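Local coordinates for protein glycosyl hydrolase BlGH5_18 (Bifidobacterium longum subsp. infantis, PDB 7LQX) that probably hydrolyses glycosidic bonds during N-glycan breakdown, as a glycoside hydrolase of family GH5, subfamily 18, at residues 36-41 / 69-74; 77-82 / 138-143; 89-94 / 147-152. All coordinates share one frame; numbering follows the deposited sequence.

Interaction 1 (36-41 / 69-74); sequences WFHFWL and WPYLQP. With EDO (1,2-ethanediol), chain B.
Leu-41 overlaps the ring of Tyr-71, setting its CD2 methyl almost centrally over one face. CD2 lies 3.8 Å from the centroid of the Tyr-71 ring and 12° off the ring normal, which meets the definition of a CH-pi contact. The two side chains cross at about a right angle, and the second methyl, CD1, lies over the hydroxyl on the same side, 3.5 Å from Tyr-71 OH. Trp-40 adds only its root, CB standing 3.9 Å from Tyr-71 CD2, while its indole leads away and gives its NE1 hydrogen to Phe-66 O. Tyr-71 gets there with CG anti to its carbonyl carbon (chi1 -44°), the ring running out from helix 69-72 toward the 3-10 turn 37-41.

The polar link is indirect. One water lies in the plane of the Tyr-71 ring, 2.5 Å from Tyr-71 OH, a short contact. The same water sits 2.7 Å from His-38 ND1 and donates to Phe-37 O at 2.9 Å, so three protein atoms fix its place. With a phenylalanine in place of Tyr-71, this water would probably lose one of its three protein partners, and the polar bridge from the turn to the helix would be broken.

A 1,2-ethanediol, probably from the crystallisation liquor, donates from O2 to His-38 O at 3.0 Å and also bonds Trp-78 of the second subunit. Tyr-71 itself packs on Leu-41 of that subunit, which places the contact at the dimer interface.

Within the (beta/alpha)8 barrel, the pair joins the loop between strand 25-29 and helix 45-57 to the short helix that follows strand 62-65; Phe-39 rests on helix 45-57, and Trp-40 and Leu-72 lean on helix 81-96.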
loop_
_atom_site.group_PDB
_atom_site.type_symbol
_atom_site.label_atom_id
_atom_site.label_comp_id
_atom_site.label_asym_id
_atom_site.label_seq_id
_atom_site.Cartn_x
_atom_site.Cartn_y
_atom_site.Cartn_z
ATOM N N TRP A 36 4.828 15.579 5.370
ATOM C CA TRP A 36 3.391 15.336 5.229
ATOM C C TRP A 36 3.063 14.061 6.013
ATOM O O TRP A 36 3.669 13.791 7.046
ATOM C CB TRP A 36 3.024 15.325 3.757
ATOM C CG TRP A 36 1.546 15.334 3.428
ATOM C CD1 TRP A 36 0.660 16.353 3.635
ATOM C CD2 TRP A 36 0.800 14.277 2.807
ATOM N NE1 TRP A 36 -0.590 15.994 3.181
ATOM C CE2 TRP A 36 -0.530 14.721 2.677
ATOM C CE3 TRP A 36 1.123 12.995 2.368
ATOM C CZ2 TRP A 36 -1.530 13.931 2.106
ATOM C CZ3 TRP A 36 0.124 12.203 1.802
ATOM C CH2 TRP A 36 -1.186 12.681 1.673
ATOM N N PHE A 37 2.112 13.255 5.544
ATOM C CA PHE A 37 1.822 11.992 6.236
ATOM C C PHE A 37 2.830 10.901 5.937
ATOM O O PHE A 37 2.682 9.787 6.451
ATOM C CB PHE A 37 0.382 11.568 5.978
ATOM C CG PHE A 37 -0.597 12.607 6.423
ATOM C CD1 PHE A 37 -0.670 12.967 7.757
ATOM C CD2 PHE A 37 -1.391 13.269 5.514
ATOM C CE1 PHE A 37 -1.548 13.954 8.172
ATOM C CE2 PHE A 37 -2.267 14.258 5.924
ATOM C CZ PHE A 37 -2.344 14.594 7.258
ATOM N N HIS A 38 3.864 11.202 5.162
ATOM C CA HIS A 38 5.042 10.346 5.098
ATOM C C HIS A 38 5.969 10.571 6.287
ATOM O O HIS A 38 6.935 9.819 6.454
ATOM C CB HIS A 38 5.746 10.555 3.754
ATOM C CG HIS A 38 4.799 10.577 2.592
ATOM N ND1 HIS A 38 3.862 9.588 2.385
ATOM C CD2 HIS A 38 4.605 11.490 1.610
ATOM C CE1 HIS A 38 3.152 9.876 1.307
ATOM N NE2 HIS A 38 3.584 11.024 0.817
ATOM N N PHE A 39 5.662 11.572 7.121
ATOM C CA PHE A 39 6.372 11.801 8.376
ATOM C C PHE A 39 6.569 10.509 9.153
ATOM O O PHE A 39 7.624 10.287 9.754
ATOM C CB PHE A 39 5.536 12.786 9.214
ATOM C CG PHE A 39 6.007 12.944 10.639
ATOM C CD1 PHE A 39 5.588 12.065 11.625
ATOM C CD2 PHE A 39 6.881 13.959 10.988
ATOM C CE1 PHE A 39 6.035 12.191 12.929
ATOM C CE2 PHE A 39 7.324 14.096 12.297
ATOM C CZ PHE A 39 6.895 13.205 13.269
ATOM N N TRP A 40 5.541 9.665 9.189
ATOM C CA TRP A 40 5.566 8.507 10.069
ATOM C C TRP A 40 6.666 7.517 9.722
ATOM O O TRP A 40 7.039 6.700 10.571
ATOM C CB TRP A 40 4.223 7.799 9.983
ATOM C CG TRP A 40 3.050 8.635 10.368
ATOM C CD1 TRP A 40 2.082 9.115 9.539
ATOM C CD2 TRP A 40 2.707 9.082 11.687
ATOM N NE1 TRP A 40 1.148 9.826 10.258
ATOM C CE2 TRP A 40 1.517 9.831 11.576
ATOM C CE3 TRP A 40 3.289 8.920 12.947
ATOM C CZ2 TRP A 40 0.888 10.406 12.681
ATOM C CZ3 TRP A 40 2.666 9.503 14.042
ATOM C CH2 TRP A 40 1.480 10.237 13.897
ATOM N N LEU A 41 7.170 7.551 8.486
ATOM C CA LEU A 41 8.249 6.663 8.078
ATOM C C LEU A 41 9.608 7.130 8.581
ATOM O O LEU A 41 10.559 6.344 8.570
ATOM C CB LEU A 41 8.260 6.542 6.555
ATOM C CG LEU A 41 7.059 5.813 5.956
ATOM C CD1 LEU A 41 7.021 5.988 4.438
ATOM C CD2 LEU A 41 7.062 4.344 6.311
ATOM N N TRP A 69 -2.502 3.652 7.926
ATOM C CA TRP A 69 -2.902 2.296 8.299
ATOM C C TRP A 69 -1.876 1.238 7.936
ATOM O O TRP A 69 -1.592 0.372 8.781
ATOM C CB TRP A 69 -4.266 2.007 7.664
ATOM C CG TRP A 69 -4.976 0.782 8.128
ATOM C CD1 TRP A 69 -4.610 -0.069 9.131
ATOM C CD2 TRP A 69 -6.181 0.265 7.574
ATOM N NE1 TRP A 69 -5.539 -1.083 9.249
ATOM C CE2 TRP A 69 -6.512 -0.897 8.298
ATOM C CE3 TRP A 69 -7.038 0.690 6.552
ATOM C CZ2 TRP A 69 -7.656 -1.642 8.023
ATOM C CZ3 TRP A 69 -8.170 -0.051 6.284
ATOM C CH2 TRP A 69 -8.469 -1.205 7.016
ATOM N N PRO A 70 -1.295 1.227 6.730
ATOM C CA PRO A 70 -0.284 0.200 6.420
ATOM C C PRO A 70 0.935 0.245 7.315
ATOM O O PRO A 70 1.686 -0.735 7.339
ATOM C CB PRO A 70 0.078 0.460 4.946
ATOM C CG PRO A 70 -0.579 1.767 4.582
ATOM C CD PRO A 70 -1.713 1.986 5.538
ATOM N N TYR A 71 1.182 1.350 8.032
ATOM C CA TYR A 71 2.299 1.388 8.970
ATOM C C TYR A 71 1.880 0.913 10.357
ATOM O O TYR A 71 2.688 0.307 11.073
ATOM C CB TYR A 71 2.917 2.793 9.079
ATOM C CG TYR A 71 3.129 3.504 7.754
ATOM C CD1 TYR A 71 3.358 2.802 6.576
ATOM C CD2 TYR A 71 3.079 4.881 7.687
ATOM C CE1 TYR A 71 3.509 3.468 5.370
ATOM C CE2 TYR A 71 3.232 5.547 6.495
ATOM C CZ TYR A 71 3.454 4.840 5.342
ATOM O OH TYR A 71 3.593 5.532 4.164
ATOM N N LEU A 72 0.615 1.160 10.730
ATOM C CA LEU A 72 0.100 0.709 12.013
ATOM C C LEU A 72 -0.144 -0.794 12.028
ATOM O O LEU A 72 0.042 -1.447 13.061
ATOM C CB LEU A 72 -1.233 1.393 12.329
ATOM C CG LEU A 72 -1.252 2.848 12.783
ATOM C CD1 LEU A 72 -2.697 3.324 12.854
ATOM C CD2 LEU A 72 -0.575 2.998 14.127
ATOM N N GLN A 73 -0.616 -1.354 10.915
ATOM C CA GLN A 73 -1.100 -2.737 10.866
ATOM C C GLN A 73 -0.682 -3.356 9.539
ATOM O O GLN A 73 -1.507 -3.611 8.653
ATOM C CB GLN A 73 -2.615 -2.758 11.048
ATOM C CG GLN A 73 -3.204 -4.105 11.373
ATOM C CD GLN A 73 -4.647 -3.984 11.805
ATOM O OE1 GLN A 73 -5.415 -3.216 11.227
ATOM N NE2 GLN A 73 -5.016 -4.729 12.839
ATOM N N PRO A 74 0.617 -3.602 9.369
ATOM C CA PRO A 74 1.124 -4.056 8.064
ATOM C C PRO A 74 0.718 -5.471 7.708
ATOM O O PRO A 74 0.748 -5.824 6.524
ATOM C CB PRO A 74 2.646 -3.924 8.218
ATOM C CG PRO A 74 2.876 -4.039 9.698
ATOM C CD PRO A 74 1.702 -3.363 10.337
HETATM C C1 EDO B . 10.049 11.528 5.939
HETATM O O1 EDO B . 9.715 12.645 5.114
HETATM C C2 EDO B . 10.201 10.275 5.086
HETATM O O2 EDO B . 9.017 10.055 4.311
HETATM O O HOH W 1 2.771 7.916 4.270
#

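Interaction 2 (77-82 / 138-143); sequences TWINRK and EKTLVA. With EDO (1,2-ethanediol), chain C.
Ile-79 packs against Thr-140 and Leu-141 on the outer layer of a (beta/alpha)8 barrel, where the residues leading into helix 81-96 pass alongside helix 132-149. The nearest pair of CA atoms, Ile-79 and Leu-141, is 7.0 Å apart, close enough for one aliphatic side chain to span the distance.

The apolar contacts are made by the two branches of Ile-79. CG1 stands anti to the carbonyl carbon (chi1 -70°) and carries CD1 outward in an extended chain, to 3.7 Å from Thr-140 CG2 and 3.9 Å from Leu-141 CA. The tip thus rests on the helix surface itself as well as on a methyl. The other branch turns to Leu-141, with CG2 at 4.0 Å from Leu-141 CD1. Thr-140 offers its methyl here while its hydroxyl bonds Lys-136 O within its own helix. Leu-141 is also covered by Trp-69, Leu-72 and Phe-106, so Ile-79 extends an existing apolar cluster toward the surface.

The hydrogen bonds lie beside this packing, within the loop and helix start. Asn-80 is the N-cap of helix 81-96: its OD1 takes a weak bond from Lys-82 N at 3.1 Å, strongly bent at 120°, and another weak one from Ala-83 N. Its ND2 bonds Tyr-71 O, which ties the cap back to helix 69-72.

Intersubunit contacts come from the same loop. Thr-77 OG1 is hydrogen-bonded to Arg-320 O and Ser-322 OG of the second subunit, and Trp-78 packs on Met-321 there. A 1,2-ethanediol, probably from the crystallisation liquor, bridges to His-38 O of that subunit; Trp-78 NE1 donates to its O1 at 2.8 Å and 150°, and more weakly to its O2 at 3.2 Å.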
loop_
_atom_site.group_PDB
_atom_site.type_symbol
_atom_site.label_atom_id
_atom_site.label_comp_id
_atom_site.label_asym_id
_atom_site.label_seq_id
_atom_site.Cartn_x
_atom_site.Cartn_y
_atom_site.Cartn_z
ATOM N N THR A 77 -2.685 -9.409 11.604
ATOM C CA THR A 77 -2.459 -9.700 13.015
ATOM C C THR A 77 -1.038 -9.363 13.453
ATOM O O THR A 77 -0.443 -10.054 14.285
ATOM C CB THR A 77 -2.803 -11.151 13.325
ATOM O OG1 THR A 77 -2.058 -12.014 12.460
ATOM C CG2 THR A 77 -4.283 -11.405 13.101
ATOM N N TRP A 78 -0.482 -8.285 12.898
ATOM C CA TRP A 78 0.816 -7.758 13.324
ATOM C C TRP A 78 0.635 -6.246 13.444
ATOM O O TRP A 78 0.721 -5.527 12.444
ATOM C CB TRP A 78 1.922 -8.096 12.334
ATOM C CG TRP A 78 3.311 -7.855 12.854
ATOM C CD1 TRP A 78 4.120 -6.780 12.600
ATOM C CD2 TRP A 78 4.053 -8.719 13.713
ATOM N NE1 TRP A 78 5.325 -6.933 13.244
ATOM C CE2 TRP A 78 5.311 -8.118 13.930
ATOM C CE3 TRP A 78 3.789 -9.959 14.296
ATOM C CZ2 TRP A 78 6.287 -8.706 14.725
ATOM C CZ3 TRP A 78 4.759 -10.540 15.084
ATOM C CH2 TRP A 78 5.996 -9.914 15.290
ATOM N N ILE A 79 0.352 -5.782 14.649
ATOM C CA ILE A 79 0.204 -4.360 14.927
ATOM C C ILE A 79 1.566 -3.822 15.330
ATOM O O ILE A 79 2.244 -4.392 16.194
ATOM C CB ILE A 79 -0.852 -4.120 16.018
ATOM C CG1 ILE A 79 -2.234 -4.444 15.448
ATOM C CG2 ILE A 79 -0.779 -2.686 16.529
ATOM C CD1 ILE A 79 -3.327 -4.517 16.495
ATOM N N ASN A 80 1.978 -2.746 14.678
ATOM C CA ASN A 80 3.307 -2.168 14.837
ATOM C C ASN A 80 3.262 -1.271 16.061
ATOM O O ASN A 80 2.779 -0.142 16.012
ATOM C CB ASN A 80 3.649 -1.413 13.562
ATOM C CG ASN A 80 4.907 -0.597 13.677
ATOM O OD1 ASN A 80 5.621 -0.655 14.674
ATOM N ND2 ASN A 80 5.186 0.185 12.636
ATOM N N ARG A 81 3.775 -1.777 17.172
ATOM C CA ARG A 81 3.637 -1.048 18.426
ATOM C C ARG A 81 4.461 0.229 18.427
ATOM O O ARG A 81 4.092 1.194 19.104
ATOM C CB ARG A 81 3.948 -1.985 19.591
ATOM C CG ARG A 81 3.034 -3.214 19.571
ATOM C CD ARG A 81 2.867 -3.882 20.928
ATOM N NE ARG A 81 1.885 -4.966 20.857
ATOM C CZ ARG A 81 0.589 -4.836 21.138
ATOM N NH1 ARG A 81 0.097 -3.665 21.524
ATOM N NH2 ARG A 81 -0.218 -5.882 21.031
ATOM N N LYS A 82 5.542 0.282 17.643
ATOM C CA LYS A 82 6.290 1.529 17.510
ATOM C C LYS A 82 5.456 2.595 16.812
ATOM O O LYS A 82 5.510 3.777 17.177
ATOM C CB LYS A 82 7.599 1.287 16.760
ATOM C CG LYS A 82 8.555 2.469 16.813
ATOM C CD LYS A 82 8.378 3.389 15.621
ATOM C CE LYS A 82 9.428 4.491 15.613
ATOM N NZ LYS A 82 9.360 5.283 14.358
ATOM N N GLU A 138 -9.687 -4.659 12.661
ATOM C CA GLU A 138 -9.940 -3.244 12.882
ATOM C C GLU A 138 -10.231 -2.980 14.350
ATOM O O GLU A 138 -9.682 -2.051 14.950
ATOM C CB GLU A 138 -11.122 -2.798 12.028
ATOM C CG GLU A 138 -10.841 -2.796 10.545
ATOM C CD GLU A 138 -12.108 -2.902 9.728
ATOM O OE1 GLU A 138 -12.020 -3.294 8.547
ATOM O OE2 GLU A 138 -13.191 -2.600 10.264
ATOM N N LYS A 139 -11.085 -3.806 14.949
ATOM C CA LYS A 139 -11.407 -3.616 16.356
ATOM C C LYS A 139 -10.172 -3.779 17.225
ATOM O O LYS A 139 -9.979 -3.032 18.189
ATOM C CB LYS A 139 -12.494 -4.597 16.777
ATOM C CG LYS A 139 -13.858 -4.286 16.202
ATOM C CD LYS A 139 -14.906 -5.291 16.672
ATOM C CE LYS A 139 -15.019 -5.293 18.191
ATOM N NZ LYS A 139 -16.230 -6.013 18.682
ATOM N N THR A 140 -9.320 -4.751 16.899
ATOM C CA THR A 140 -8.087 -4.939 17.656
ATOM C C THR A 140 -7.197 -3.702 17.575
ATOM O O THR A 140 -6.645 -3.265 18.592
ATOM C CB THR A 140 -7.356 -6.186 17.156
ATOM O OG1 THR A 140 -8.229 -7.318 17.260
ATOM C CG2 THR A 140 -6.120 -6.437 17.979
ATOM N N LEU A 141 -7.047 -3.122 16.379
ATOM C CA LEU A 141 -6.237 -1.912 16.245
ATOM C C LEU A 141 -6.844 -0.745 17.022
ATOM O O LEU A 141 -6.134 -0.021 17.729
ATOM C CB LEU A 141 -6.036 -1.548 14.771
ATOM C CG LEU A 141 -5.169 -0.300 14.568
ATOM C CD1 LEU A 141 -3.779 -0.491 15.190
ATOM C CD2 LEU A 141 -5.064 0.059 13.100
ATOM N N VAL A 142 -8.158 -0.531 16.897
ATOM C CA VAL A 142 -8.789 0.538 17.667
ATOM C C VAL A 142 -8.523 0.341 19.157
ATOM O O VAL A 142 -8.157 1.283 19.866
ATOM C CB VAL A 142 -10.299 0.626 17.378
ATOM C CG1 VAL A 142 -10.944 1.698 18.259
ATOM C CG2 VAL A 142 -10.574 0.924 15.931
ATOM N N ALA A 143 -8.711 -0.885 19.654
ATOM C CA ALA A 143 -8.525 -1.135 21.081
ATOM C C ALA A 143 -7.084 -0.891 21.507
ATOM O O ALA A 143 -6.833 -0.304 22.565
ATOM C CB ALA A 143 -8.950 -2.561 21.433
HETATM C C1 EDO C . 8.238 -4.489 13.459
HETATM O O1 EDO C . 7.886 -5.871 13.557
HETATM C C2 EDO C . 6.999 -3.654 13.159
HETATM O O2 EDO C . 6.344 -4.142 11.982
#

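Interaction 3 (89-94 / 147-152); sequences RMVHIA and GELAQE
Glu-152 OE1 accepts the ND1 hydrogen of His-92 at 2.7 Å with an N-H...O angle of 163°, a short and nearly straight His-carboxylate bond. OE1 lies in the plane of the imidazole, at its edge. From the other partner's side the nitrogen arrives at the syn position, somewhat out of the carboxylate plane, and the two flat groups stand 81° apart. The second oxygen, OE2, forms a salt bridge with Arg-88 NE, so the carboxylate is held at both oxygens, and the nearby guanidinium probably favours its charged form.

The Glu-152 chain bends at chi2 (-65°), which folds the carboxylate back toward His-92 while its aliphatic part faces Val-91. Val-91 CG1 lies 3.9 Å from Glu-152 CB, and its other methyl, CG2, is 4.0 Å from Leu-149 CD2, the two side chains crossing at about a right angle. Glu-152 closes a type I turn with Leu-149, its N bonded to Leu-149 O at 2.9 Å. Gln-151 NE2 adds a bond to Gly-147 O at 3.0 Å.

The contact therefore joins the C-terminal half of helix 81-96 to Leu-149 of helix 132-149 and the type I turn from Leu-149 to Glu-152. Val-91 and Leu-149 both reach strand 100-104 of the barrel beneath, while Ile-93 packs against helix 45-57.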
loop_
_atom_site.group_PDB
_atom_site.type_symbol
_atom_site.label_atom_id
_atom_site.label_comp_id
_atom_site.label_asym_id
_atom_site.label_seq_id
_atom_site.Cartn_x
_atom_site.Cartn_y
_atom_site.Cartn_z
ATOM N N ARG A 89 3.134 9.778 20.929
ATOM C CA ARG A 89 4.097 10.859 21.099
ATOM C C ARG A 89 3.586 12.146 20.466
ATOM O O ARG A 89 3.744 13.232 21.034
ATOM C CB ARG A 89 5.449 10.459 20.505
ATOM C CG ARG A 89 6.493 11.564 20.559
ATOM C CD ARG A 89 7.093 11.753 21.933
ATOM N NE ARG A 89 8.264 12.626 21.872
ATOM C CZ ARG A 89 9.445 12.262 21.377
ATOM N NH1 ARG A 89 9.618 11.041 20.891
ATOM N NH2 ARG A 89 10.455 13.121 21.366
HETATM N N MSE A 90 2.973 12.048 19.292
HETATM C CA MSE A 90 2.464 13.242 18.630
HETATM C C MSE A 90 1.356 13.885 19.460
HETATM O O MSE A 90 1.305 15.110 19.590
HETATM C CB MSE A 90 1.974 12.898 17.229
HETATM C CG MSE A 90 1.507 14.111 16.457
HETATM SE SE MSE A 90 1.041 13.706 14.645
HETATM C CE MSE A 90 2.782 13.428 13.962
ATOM N N VAL A 91 0.476 13.045 20.008
ATOM C CA VAL A 91 -0.548 13.520 20.933
ATOM C C VAL A 91 0.094 14.170 22.150
ATOM O O VAL A 91 -0.313 15.253 22.587
ATOM C CB VAL A 91 -1.473 12.356 21.336
ATOM C CG1 VAL A 91 -2.352 12.770 22.497
ATOM C CG2 VAL A 91 -2.277 11.894 20.141
ATOM N N HIS A 92 1.105 13.506 22.717
ATOM C CA HIS A 92 1.799 14.027 23.885
ATOM C C HIS A 92 2.369 15.409 23.611
ATOM O O HIS A 92 2.271 16.307 24.456
ATOM C CB HIS A 92 2.909 13.055 24.285
ATOM C CG HIS A 92 3.533 13.361 25.608
ATOM N ND1 HIS A 92 2.871 13.175 26.801
ATOM C CD2 HIS A 92 4.756 13.845 25.924
ATOM C CE1 HIS A 92 3.664 13.528 27.798
ATOM N NE2 HIS A 92 4.812 13.939 27.293
ATOM N N ILE A 93 2.955 15.604 22.429
ATOM C CA ILE A 93 3.556 16.889 22.093
ATOM C C ILE A 93 2.489 17.962 21.927
ATOM O O ILE A 93 2.659 19.100 22.380
ATOM C CB ILE A 93 4.439 16.745 20.838
ATOM C CG1 ILE A 93 5.654 15.868 21.145
ATOM C CG2 ILE A 93 4.865 18.108 20.333
ATOM C CD1 ILE A 93 6.444 15.448 19.907
ATOM N N ALA A 94 1.382 17.635 21.260
ATOM C CA ALA A 94 0.277 18.587 21.192
ATOM C C ALA A 94 -0.117 19.061 22.585
ATOM O O ALA A 94 -0.294 20.263 22.818
ATOM C CB ALA A 94 -0.912 17.940 20.482
ATOM N N GLY A 147 -6.161 2.178 23.867
ATOM C CA GLY A 147 -5.633 1.887 25.186
ATOM C C GLY A 147 -4.373 2.665 25.501
ATOM O O GLY A 147 -4.124 3.008 26.659
ATOM N N GLU A 148 -3.556 2.941 24.483
ATOM C CA GLU A 148 -2.375 3.778 24.668
ATOM C C GLU A 148 -2.749 5.255 24.731
ATOM O O GLU A 148 -2.292 5.986 25.618
ATOM C CB GLU A 148 -1.368 3.509 23.544
ATOM C CG GLU A 148 -0.681 2.157 23.658
ATOM C CD GLU A 148 0.184 2.063 24.892
ATOM O OE1 GLU A 148 0.932 3.026 25.161
ATOM O OE2 GLU A 148 0.098 1.046 25.612
ATOM N N LEU A 149 -3.592 5.713 23.807
ATOM C CA LEU A 149 -3.897 7.136 23.743
ATOM C C LEU A 149 -4.705 7.599 24.948
ATOM O O LEU A 149 -4.576 8.754 25.364
ATOM C CB LEU A 149 -4.646 7.450 22.455
ATOM C CG LEU A 149 -3.877 7.219 21.153
ATOM C CD1 LEU A 149 -4.783 7.552 19.984
ATOM C CD2 LEU A 149 -2.594 8.031 21.118
ATOM N N ALA A 150 -5.530 6.721 25.527
ATOM C CA ALA A 150 -6.296 7.073 26.715
ATOM C C ALA A 150 -5.406 7.460 27.887
ATOM O O ALA A 150 -5.884 8.101 28.828
ATOM C CB ALA A 150 -7.173 5.891 27.118
ATOM N N GLN A 151 -4.128 7.080 27.853
ATOM C CA GLN A 151 -3.191 7.438 28.912
ATOM C C GLN A 151 -2.649 8.854 28.771
ATOM O O GLN A 151 -1.947 9.318 29.677
ATOM C CB GLN A 151 -2.055 6.413 28.961
ATOM C CG GLN A 151 -2.547 4.996 29.243
ATOM C CD GLN A 151 -1.447 3.962 29.160
ATOM O OE1 GLN A 151 -0.392 4.111 29.782
ATOM N NE2 GLN A 151 -1.681 2.906 28.386
ATOM N N GLU A 152 -2.988 9.561 27.689
ATOM C CA GLU A 152 -2.518 10.924 27.479
ATOM C C GLU A 152 -3.602 11.912 27.865
ATOM O O GLU A 152 -4.680 11.890 27.254
ATOM C CB GLU A 152 -2.163 11.123 26.008
ATOM C CG GLU A 152 -0.926 10.373 25.550
ATOM C CD GLU A 152 0.340 10.853 26.234
ATOM O OE1 GLU A 152 0.412 12.040 26.608
ATOM O OE2 GLU A 152 1.273 10.036 26.395
#

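In the fold
Interaction 3 joins helices 81-96 and 132-149 directly; interaction 2, its centre about 16 Å away, meets helix 132-149 through Ile-79, just ahead of helix 81-96. Interaction 2, partly buried, relies on apolar packing alone, whereas the buried interaction 3 adds a direct histidine-carboxylate bond beside methyls that reach the barrel strands. Interaction 1 is also buried, but its polar link runs through water, and it ties a 3-10 turn to the short helix 69-72. It meets interaction 2 where Asn-80 N lies 2.8 Å from Leu-72 O, and interaction 3 where Trp-40 packs on Met-90. Interactions 1 and 2 touch the second subunit; interaction 3 stays within one chain.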